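Local coordinates for uncharacterized protein (Escherichia coli UMEA 3162-1, PDB 4X5M) that mediates transmembrane sugar transport down a concentration gradient as a homodimer, probably through rocking-type movements that open a cavity to each side of the membrane in turn, at residues G8-A11 and A12-T16; A74-L77 and V78-I82. All blocks are in the same frame, centred on the assembly; numbering follows the deposited sequence.

Interaction 1. Residues G8-A11 and A12-T16; sequences GLFA and AFFTT. With OLA (oleic acid), chain F.
Phe10 and Phe14 sit one turn apart on the first transmembrane helix of this SemiSWEET, and their rings carry the i to i+4 contact along it. CE2 of Phe14 comes down over one face of the Phe10 ring, off its centre, 3.3 Å from CZ of Phe10. The planes are inclined at 53° with centroids 4.8 Å apart, an oblique pair. With CG anti to its own carbonyl carbon (chi1 -82°), Phe14 leans back along the helix, which also leaves Phe10 O at the edge of the Phe14 ring, in its plane, 3.1 Å from Phe14 CD2. Phe14 N gives that carbonyl a weak hydrogen bond. With an alanine here instead of Phe14, the Phe10 ring would probably lose the cover over this face and be set free to turn. Where the threonines follow, the bonding is firmer: Ala12 O takes both the N-H and the hydroxyl of Thr16, with Thr16 OG1 only 2.6 Å from Ala12 O. The tail of an oleic acid runs along the helix past Leu9 O and Phe13, its C15 3.7 Å from Phe13 CB, and its terminal C18 ends near Ala12 O and Thr16. Leu9, Ala12 and Thr16 lean on helix 60-86 of the same chain, whereas Phe10, Ala11, Phe14 and Thr15 pack on the second subunit, where Thr15 OG1 is hydrogen-bonded to Trp50 NE1 of that subunit.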
# COMPACT_ATOMS: atom_id res chain seq x y z
N GLY A 8 -1.71 13.15 -8.74
CA GLY A 8 -0.86 12.35 -7.88
C GLY A 8 -1.18 12.55 -6.41
O GLY A 8 -1.22 11.59 -5.64
N LEU A 9 -1.42 13.80 -6.03
CA LEU A 9 -1.80 14.12 -4.65
C LEU A 9 -3.17 13.54 -4.34
O LEU A 9 -3.43 13.09 -3.22
CB LEU A 9 -1.79 15.64 -4.43
CG LEU A 9 -0.44 16.32 -4.62
CD1 LEU A 9 -0.56 17.82 -4.47
CD2 LEU A 9 0.57 15.76 -3.63
N PHE A 10 -4.05 13.57 -5.33
CA PHE A 10 -5.37 12.95 -5.23
C PHE A 10 -5.21 11.45 -4.98
O PHE A 10 -5.87 10.88 -4.11
CB PHE A 10 -6.17 13.20 -6.52
CG PHE A 10 -7.60 12.72 -6.46
CD1 PHE A 10 -8.59 13.54 -5.93
CD2 PHE A 10 -7.95 11.48 -6.95
CE1 PHE A 10 -9.90 13.11 -5.89
CE2 PHE A 10 -9.27 11.05 -6.91
CZ PHE A 10 -10.24 11.87 -6.38
N ALA A 11 -4.31 10.84 -5.74
CA ALA A 11 -4.00 9.42 -5.59
C ALA A 11 -3.36 9.13 -4.24
O ALA A 11 -3.73 8.17 -3.56
CB ALA A 11 -3.09 8.96 -6.72
N ALA A 12 -2.39 9.96 -3.87
CA ALA A 12 -1.66 9.79 -2.62
C ALA A 12 -2.60 9.88 -1.42
O ALA A 12 -2.45 9.12 -0.46
CB ALA A 12 -0.56 10.84 -2.50
N PHE A 13 -3.57 10.79 -1.48
CA PHE A 13 -4.54 10.96 -0.41
C PHE A 13 -5.34 9.69 -0.16
O PHE A 13 -5.48 9.25 0.98
CB PHE A 13 -5.49 12.13 -0.73
CG PHE A 13 -6.57 12.34 0.30
CD1 PHE A 13 -6.33 13.10 1.43
CD2 PHE A 13 -7.83 11.79 0.12
CE1 PHE A 13 -7.32 13.30 2.37
CE2 PHE A 13 -8.83 11.99 1.06
CZ PHE A 13 -8.58 12.75 2.18
N PHE A 14 -5.86 9.11 -1.23
CA PHE A 14 -6.76 7.96 -1.11
C PHE A 14 -6.05 6.66 -0.74
O PHE A 14 -6.55 5.91 0.09
CB PHE A 14 -7.55 7.78 -2.40
CG PHE A 14 -8.76 8.66 -2.50
CD1 PHE A 14 -9.94 8.32 -1.87
CD2 PHE A 14 -8.71 9.85 -3.22
CE1 PHE A 14 -11.05 9.14 -1.95
CE2 PHE A 14 -9.81 10.67 -3.30
CZ PHE A 14 -10.99 10.31 -2.67
N THR A 15 -4.90 6.39 -1.35
CA THR A 15 -4.19 5.15 -1.06
C THR A 15 -3.54 5.15 0.32
O THR A 15 -3.43 4.10 0.96
CB THR A 15 -3.10 4.85 -2.12
OG1 THR A 15 -2.22 5.98 -2.23
CG2 THR A 15 -3.74 4.56 -3.46
N THR A 16 -3.11 6.32 0.78
CA THR A 16 -2.42 6.40 2.07
C THR A 16 -3.41 6.37 3.24
O THR A 16 -3.14 5.73 4.26
CB THR A 16 -1.56 7.68 2.18
OG1 THR A 16 -0.72 7.79 1.03
CG2 THR A 16 -0.70 7.63 3.43
C12 OLA F . -3.58 17.57 -0.54
C13 OLA F . -3.73 16.11 -0.17
C14 OLA F . -2.38 15.54 0.16
C15 OLA F . -2.48 14.03 0.24
C16 OLA F . -1.08 13.45 0.28
C17 OLA F . -0.78 12.96 1.68
C18 OLA F . -1.08 11.48 1.77

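Interaction 2. Residues A74-L77 and V78-I82; sequences APVL and VITLI. With OLA (oleic acid), chain D.
Thr80 folds its hydroxyl back onto the carbonyl of Val76, one turn earlier in the third transmembrane helix, and this is the tight side of the contact. OG1 lies anti to the carbonyl carbon of its own residue (chi1 -60°), which brings it within 2.7 Å of Val76 O. The same oxygen also accepts Thr80 N at 3.0 Å. The two donors arrive from opposite faces of the carbonyl plane, the hydroxyl standing 36° out of it. The hydroxyl of the buried Thr80 thus finds its acceptor within its own helix. Around this pair the packing is close: Val76 touches Ile35, Tyr40 and Ser23, while Thr80 meets Thr32, Ile35 and Val37.

A looser apolar pair lies on the flank, where Leu77 and Leu81 cross at an angle with CD1 of Leu77 4.0 Å from CG of Leu81. Leu81 is on the surface, though both leucines still reach helix 37-57, Leu77 at Leu44 and Leu81 at Val37. Pro75 and Val78 face the oleic acid, whose C8 lies 4.0 Å from Val78 CG2. Pro75 has no N-H to give to the preceding turn, and the helix is kinked there; its carbonyl is nonetheless used, with Ile79 N bonded to Pro75 O in a nearly straight N-H...O of 172°. Ile79 CG1 covers that oxygen and also meets the acid group of the lipid, 3.6 Å from O2 of the oleic acid.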
# COMPACT_ATOMS: atom_id res chain seq x y z
N ALA A 74 6.49 2.32 10.22
CA ALA A 74 7.63 2.15 11.13
C ALA A 74 7.22 1.97 12.60
O ALA A 74 7.75 1.08 13.27
CB ALA A 74 8.61 3.32 10.99
N PRO A 75 6.29 2.80 13.11
CA PRO A 75 5.87 2.56 14.50
C PRO A 75 5.19 1.20 14.69
O PRO A 75 5.33 0.59 15.75
CB PRO A 75 4.88 3.70 14.77
CG PRO A 75 5.28 4.77 13.83
CD PRO A 75 5.70 4.05 12.59
N VAL A 76 4.46 0.74 13.67
CA VAL A 76 3.81 -0.56 13.73
C VAL A 76 4.83 -1.69 13.88
O VAL A 76 4.66 -2.60 14.69
CB VAL A 76 2.95 -0.81 12.47
CG1 VAL A 76 2.49 -2.26 12.41
CG2 VAL A 76 1.75 0.12 12.46
N LEU A 77 5.91 -1.61 13.10
CA LEU A 77 6.97 -2.61 13.18
C LEU A 77 7.68 -2.55 14.53
O LEU A 77 8.01 -3.58 15.12
CB LEU A 77 7.98 -2.44 12.05
CG LEU A 77 9.16 -3.43 12.04
CD1 LEU A 77 8.66 -4.86 12.09
CD2 LEU A 77 10.03 -3.22 10.81
N VAL A 78 7.91 -1.33 15.03
CA VAL A 78 8.54 -1.13 16.33
C VAL A 78 7.76 -1.82 17.44
O VAL A 78 8.32 -2.58 18.23
CB VAL A 78 8.68 0.37 16.67
CG1 VAL A 78 8.97 0.55 18.15
CG2 VAL A 78 9.76 1.01 15.83
N ILE A 79 6.46 -1.55 17.50
CA ILE A 79 5.59 -2.17 18.49
C ILE A 79 5.56 -3.69 18.32
O ILE A 79 5.56 -4.44 19.30
CB ILE A 79 4.15 -1.62 18.39
CG1 ILE A 79 4.14 -0.11 18.62
CG2 ILE A 79 3.23 -2.31 19.40
CD1 ILE A 79 2.79 0.54 18.38
N THR A 80 5.57 -4.14 17.07
CA THR A 80 5.57 -5.57 16.77
C THR A 80 6.81 -6.26 17.32
O THR A 80 6.73 -7.33 17.92
CB THR A 80 5.48 -5.83 15.25
OG1 THR A 80 4.27 -5.27 14.73
CG2 THR A 80 5.51 -7.33 14.96
N LEU A 81 7.96 -5.63 17.12
CA LEU A 81 9.23 -6.17 17.59
C LEU A 81 9.31 -6.15 19.12
O LEU A 81 9.91 -7.04 19.72
CB LEU A 81 10.40 -5.39 16.99
CG LEU A 81 10.62 -5.59 15.49
CD1 LEU A 81 11.66 -4.62 14.95
CD2 LEU A 81 11.02 -7.03 15.20
N ILE A 82 8.71 -5.14 19.73
CA ILE A 82 8.66 -5.05 21.19
C ILE A 82 7.79 -6.16 21.76
O ILE A 82 8.19 -6.86 22.70
CB ILE A 82 8.12 -3.68 21.66
CG1 ILE A 82 9.12 -2.57 21.32
CG2 ILE A 82 7.85 -3.70 23.15
CD1 ILE A 82 8.65 -1.19 21.74
C1 OLA D . 5.33 3.66 19.65
O1 OLA D . 5.31 2.89 20.65
O2 OLA D . 5.54 3.20 18.50
C2 OLA D . 5.11 5.15 19.84
C3 OLA D . 5.52 5.87 18.58
C4 OLA D . 6.97 6.29 18.68
C5 OLA D . 7.50 6.60 17.30
C6 OLA D . 8.89 6.02 17.16
C7 OLA D . 9.09 5.51 15.75
C8 OLA D . 10.48 4.94 15.60
C9 OLA D . 11.49 6.07 15.51
C10 OLA D . 12.63 5.91 14.81
C11 OLA D . 12.91 4.60 14.10
C12 OLA D . 14.14 4.76 13.23
C13 OLA D . 13.76 5.49 11.95
C14 OLA D . 15.00 6.07 11.30
C15 OLA D . 14.61 6.81 10.04
C16 OLA D . 15.84 7.36 9.36
C17 OLA D . 15.53 7.59 7.90
C18 OLA D . 16.65 8.39 7.26

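Overall arrangement
Interactions 1 and 2 are both one-turn contacts within single transmembrane helices, 3-17 and 60-86, on opposite sides of the chain's centre. Their centres are 25 Å apart and they do not touch, yet helix 60-86 joins them: it carries interaction 2, and its earlier part lies against the helix of interaction 1. Interaction 1 is only partly buried and borders the second subunit. Interaction 2 is more buried, packed against other parts of its own chain, with no other subunit of the assembly touching it. Both use a threonine hydroxyl on a helix carbonyl, but the apolar contact is aromatic in interaction 1 and aliphatic in interaction 2. Separate oleic acid molecules lie at the two.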